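Local coordinates for acetolactate synthase isozyme 1 large subunit (Escherichia coli, PDB 6LPI), which belongs to the thiamine diphosphate enzyme family and binds thiamine diphosphate, a magnesium ion and flavin-adenine dinucleotide, at residues R289-F297 and P551-M559. Sequence-based numbering, arbitrary orientation.
Sequences RAIGKTEQF and PPGAANTEM. With FAD (flavin-adenine dinucleotide), chain I.
N556, on the loop near the C-terminus, points its side-chain amide at the last turn of helix 288-291 in the central domain. Its ND2 donates to A290 O over 3.2 Å, nearly straight at 164° and close to the amide's own plane, though the donor stands 34° off the carbonyl plane. I291 O lies near the same nitrogen, but the angle is too poor for a second bond. ND2 also sits 3.6 Å from CD1 of F297, whose ring plane is almost perpendicular to the amide.

The other bond joins the backbones: K293 N gives its hydrogen to A554 O at 3.1 Å. A554 ends a type II turn begun at P551 and closed by A554 N to P551 O. Between the two cross-segment bonds G292 leaves the helix with positive phi, its CA passing 3.7 Å from A554 O. K293 CG, anti to its own carbonyl carbon (chi1 -81°), comes close to G553 O, while the chain bends its amine away.

The CB of A290 points away from the loop and lies beside FAD O2. Loop groups thus satisfy the carbonyl of A290 and the backbone N-H of K293, just past the helix end, tying the C-terminal tail to the helix that lines the flavin pocket, without any salt bridge.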
loop_
_atom_site.group_PDB
_atom_site.type_symbol
_atom_site.label_atom_id
_atom_site.label_comp_id
_atom_site.label_asym_id
_atom_site.label_seq_id
_atom_site.Cartn_x
_atom_site.Cartn_y
_atom_site.Cartn_z
ATOM N N ARG B 289 -0.089 -13.312 5.810
ATOM C CA ARG B 289 0.229 -12.769 7.117
ATOM C C ARG B 289 -1.009 -12.411 7.925
ATOM O O ARG B 289 -0.929 -12.328 9.156
ATOM C CB ARG B 289 1.120 -11.543 6.943
ATOM C CG ARG B 289 2.585 -11.887 6.679
ATOM C CD ARG B 289 3.423 -10.670 6.279
ATOM N NE ARG B 289 4.859 -10.899 6.495
ATOM C CZ ARG B 289 5.842 -10.287 5.831
ATOM N NH1 ARG B 289 5.574 -9.385 4.883
ATOM N NH2 ARG B 289 7.104 -10.586 6.111
ATOM N N ALA B 290 -2.167 -12.318 7.297
ATOM C CA ALA B 290 -3.408 -12.175 8.044
ATOM C C ALA B 290 -4.157 -13.485 8.160
ATOM O O ALA B 290 -4.880 -13.681 9.140
ATOM C CB ALA B 290 -4.335 -11.147 7.398
ATOM N N ILE B 291 -3.988 -14.373 7.183
ATOM C CA ILE B 291 -4.782 -15.586 7.033
ATOM C C ILE B 291 -4.048 -16.836 7.492
ATOM O O ILE B 291 -4.659 -17.748 8.072
ATOM C CB ILE B 291 -5.178 -15.710 5.541
ATOM C CG1 ILE B 291 -6.266 -14.702 5.217
ATOM C CG2 ILE B 291 -5.515 -17.114 5.082
ATOM C CD1 ILE B 291 -7.194 -14.446 6.359
ATOM N N GLY B 292 -2.725 -16.847 7.338
ATOM C CA GLY B 292 -1.961 -18.048 7.618
ATOM C C GLY B 292 -2.165 -19.040 6.485
ATOM O O GLY B 292 -2.500 -18.665 5.363
ATOM N N LYS B 293 -1.992 -20.332 6.790
ATOM C CA LYS B 293 -2.247 -21.409 5.828
ATOM C C LYS B 293 -3.676 -21.332 5.314
ATOM O O LYS B 293 -4.636 -21.498 6.078
ATOM C CB LYS B 293 -1.980 -22.783 6.432
ATOM C CG LYS B 293 -0.517 -23.147 6.428
ATOM C CD LYS B 293 -0.317 -24.624 6.230
ATOM C CE LYS B 293 -0.837 -25.056 4.880
ATOM N NZ LYS B 293 -0.791 -26.532 4.756
ATOM N N THR B 294 -3.809 -21.042 4.018
ATOM C CA THR B 294 -5.104 -20.737 3.422
ATOM C C THR B 294 -6.161 -21.785 3.745
ATOM O O THR B 294 -7.249 -21.466 4.237
ATOM C CB THR B 294 -4.922 -20.626 1.914
ATOM O OG1 THR B 294 -3.946 -19.613 1.633
ATOM C CG2 THR B 294 -6.226 -20.296 1.252
ATOM N N GLU B 295 -5.848 -23.051 3.500
ATOM C CA GLU B 295 -6.850 -24.094 3.633
ATOM C C GLU B 295 -7.285 -24.312 5.078
ATOM O O GLU B 295 -8.365 -24.866 5.310
ATOM C CB GLU B 295 -6.311 -25.378 3.005
ATOM C CG GLU B 295 -5.873 -25.189 1.546
ATOM C CD GLU B 295 -4.458 -24.621 1.399
ATOM O OE1 GLU B 295 -3.652 -24.769 2.349
ATOM O OE2 GLU B 295 -4.155 -24.037 0.328
ATOM N N GLN B 296 -6.504 -23.866 6.057
ATOM C CA GLN B 296 -6.875 -24.054 7.454
ATOM C C GLN B 296 -7.462 -22.788 8.056
ATOM O O GLN B 296 -7.632 -22.712 9.273
ATOM C CB GLN B 296 -5.672 -24.495 8.291
ATOM C CG GLN B 296 -4.859 -25.593 7.671
ATOM C CD GLN B 296 -5.564 -26.924 7.725
ATOM O OE1 GLN B 296 -6.735 -26.997 8.082
ATOM N NE2 GLN B 296 -4.846 -27.994 7.399
ATOM N N PHE B 297 -7.840 -21.822 7.238
ATOM C CA PHE B 297 -8.290 -20.536 7.744
ATOM C C PHE B 297 -9.798 -20.483 7.596
ATOM O O PHE B 297 -10.317 -20.348 6.484
ATOM C CB PHE B 297 -7.651 -19.362 7.006
ATOM C CG PHE B 297 -8.172 -18.043 7.472
ATOM C CD1 PHE B 297 -7.848 -17.572 8.741
ATOM C CD2 PHE B 297 -9.008 -17.284 6.676
ATOM C CE1 PHE B 297 -8.342 -16.358 9.195
ATOM C CE2 PHE B 297 -9.529 -16.074 7.140
ATOM C CZ PHE B 297 -9.186 -15.612 8.391
ATOM N N PRO B 551 4.311 -19.025 13.247
ATOM C CA PRO B 551 5.506 -19.405 12.500
ATOM C C PRO B 551 5.209 -19.420 11.014
ATOM O O PRO B 551 4.106 -19.812 10.603
ATOM C CB PRO B 551 5.816 -20.817 13.016
ATOM C CG PRO B 551 5.161 -20.873 14.343
ATOM C CD PRO B 551 3.927 -20.045 14.230
ATOM N N PRO B 552 6.154 -18.982 10.185
ATOM C CA PRO B 552 5.886 -18.905 8.743
ATOM C C PRO B 552 5.477 -20.273 8.209
ATOM O O PRO B 552 6.067 -21.300 8.563
ATOM C CB PRO B 552 7.219 -18.426 8.153
ATOM C CG PRO B 552 7.980 -17.827 9.308
ATOM C CD PRO B 552 7.532 -18.583 10.530
ATOM N N GLY B 553 4.385 -20.290 7.441
ATOM C CA GLY B 553 3.874 -21.519 6.888
ATOM C C GLY B 553 2.909 -22.273 7.770
ATOM O O GLY B 553 2.483 -23.375 7.398
ATOM N N ALA B 554 2.549 -21.725 8.919
ATOM C CA ALA B 554 1.669 -22.400 9.859
ATOM C C ALA B 554 0.247 -21.865 9.766
ATOM O O ALA B 554 -0.020 -20.827 9.156
ATOM C CB ALA B 554 2.178 -22.242 11.294
ATOM N N ALA B 555 -0.671 -22.625 10.357
ATOM C CA ALA B 555 -2.042 -22.193 10.570
ATOM C C ALA B 555 -2.086 -21.057 11.589
ATOM O O ALA B 555 -1.165 -20.872 12.387
ATOM C CB ALA B 555 -2.889 -23.362 11.068
ATOM N N ASN B 556 -3.163 -20.264 11.545
ATOM C CA ASN B 556 -3.283 -19.196 12.531
ATOM C C ASN B 556 -3.548 -19.726 13.937
ATOM O O ASN B 556 -3.442 -18.955 14.898
ATOM C CB ASN B 556 -4.431 -18.235 12.198
ATOM C CG ASN B 556 -4.018 -17.099 11.287
ATOM O OD1 ASN B 556 -2.849 -16.736 11.200
ATOM N ND2 ASN B 556 -5.008 -16.466 10.667
ATOM N N THR B 557 -3.898 -21.013 14.081
ATOM C CA THR B 557 -4.116 -21.657 15.371
ATOM C C THR B 557 -2.845 -22.217 15.979
ATOM O O THR B 557 -2.908 -22.873 17.022
ATOM C CB THR B 557 -5.146 -22.779 15.245
ATOM O OG1 THR B 557 -4.924 -23.518 14.042
ATOM C CG2 THR B 557 -6.545 -22.195 15.242
ATOM N N GLU B 558 -1.696 -21.965 15.373
ATOM C CA GLU B 558 -0.428 -22.522 15.818
ATOM C C GLU B 558 0.467 -21.342 16.175
ATOM O O GLU B 558 1.389 -21.014 15.434
ATOM C CB GLU B 558 0.231 -23.394 14.712
ATOM C CG GLU B 558 -0.677 -24.396 13.971
ATOM C CD GLU B 558 -1.164 -25.545 14.867
ATOM O OE1 GLU B 558 -0.302 -26.255 15.440
ATOM O OE2 GLU B 558 -2.396 -25.771 14.995
ATOM N N MET B 559 0.226 -20.742 17.335
ATOM C CA MET B 559 0.894 -19.510 17.718
ATOM C C MET B 559 1.859 -19.712 18.878
ATOM O O MET B 559 1.662 -20.580 19.733
ATOM C CB MET B 559 -0.130 -18.458 18.099
ATOM C CG MET B 559 -1.077 -18.137 17.012
ATOM S SD MET B 559 -2.298 -17.086 17.778
ATOM C CE MET B 559 -3.106 -18.288 18.828
HETATM P PA FAD I . -4.338 -4.190 1.297
HETATM O O1A FAD I . -4.191 -3.066 2.247
HETATM O O2A FAD I . -3.308 -4.308 0.205
HETATM O O5B FAD I . -5.801 -3.946 0.753
HETATM C C5B FAD I . -6.051 -3.649 -0.635
HETATM C C4B FAD I . -7.263 -4.438 -1.051
HETATM O O4B FAD I . -8.459 -3.622 -0.941
HETATM C C3B FAD I . -7.234 -4.932 -2.494
HETATM O O3B FAD I . -7.840 -6.224 -2.543
HETATM C C2B FAD I . -8.010 -3.825 -3.218
HETATM O O2B FAD I . -8.553 -4.207 -4.473
HETATM C C1B FAD I . -9.113 -3.592 -2.195
HETATM N N9A FAD I . -9.825 -2.332 -2.323
HETATM C C8A FAD I . -9.297 -1.070 -2.368
HETATM N N7A FAD I . -10.196 -0.116 -2.466
HETATM C C5A FAD I . -11.401 -0.802 -2.486
HETATM C C6A FAD I . -12.740 -0.373 -2.586
HETATM N N6A FAD I . -13.106 0.907 -2.685
HETATM N N1A FAD I . -13.704 -1.320 -2.593
HETATM C C2A FAD I . -13.347 -2.604 -2.502
HETATM N N3A FAD I . -12.124 -3.126 -2.397
HETATM C C4A FAD I . -11.187 -2.168 -2.401
HETATM N N1 FAD I . -1.109 -8.115 8.351
HETATM C C2 FAD I . -2.077 -8.716 9.099
HETATM O O2 FAD I . -3.251 -8.692 8.751
HETATM N N3 FAD I . -1.745 -9.353 10.281
HETATM C C4 FAD I . -0.479 -9.457 10.816
HETATM O O4 FAD I . -0.307 -10.047 11.880
HETATM C C4X FAD I . 0.551 -8.824 10.006
HETATM N N5 FAD I . 1.795 -8.866 10.434
HETATM C C5X FAD I . 2.769 -8.242 9.662
HETATM C C6 FAD I . 4.095 -8.264 10.099
HETATM C C7 FAD I . 5.100 -7.639 9.363
HETATM C C7M FAD I . 6.523 -7.694 9.850
HETATM C C8 FAD I . 4.778 -6.983 8.163
HETATM C C8M FAD I . 5.849 -6.313 7.336
HETATM C C9 FAD I . 3.456 -6.961 7.725
HETATM C C9A FAD I . 2.456 -7.591 8.457
HETATM N N10 FAD I . 1.108 -7.580 8.037
HETATM C C10 FAD I . 0.133 -8.181 8.786
HETATM C "C1'" FAD I . 0.713 -6.911 6.798
HETATM C "C2'" FAD I . 0.567 -7.876 5.631
HETATM O "O2'" FAD I . 1.840 -8.121 5.033
HETATM C "C3'" FAD I . -0.352 -7.260 4.577
HETATM O "O3'" FAD I . 0.163 -5.995 4.174
HETATM C "C4'" FAD I . -1.794 -7.067 5.034
HETATM O "O4'" FAD I . -2.163 -8.166 5.859
HETATM C "C5'" FAD I . -2.753 -6.960 3.873
HETATM O "O5'" FAD I . -3.972 -6.344 4.324
HETATM P P FAD I . -5.123 -6.040 3.324
HETATM O O1P FAD I . -5.834 -7.349 2.982
HETATM O O2P FAD I . -5.864 -5.014 3.810
HETATM O O3P FAD I . -4.329 -5.574 2.072
#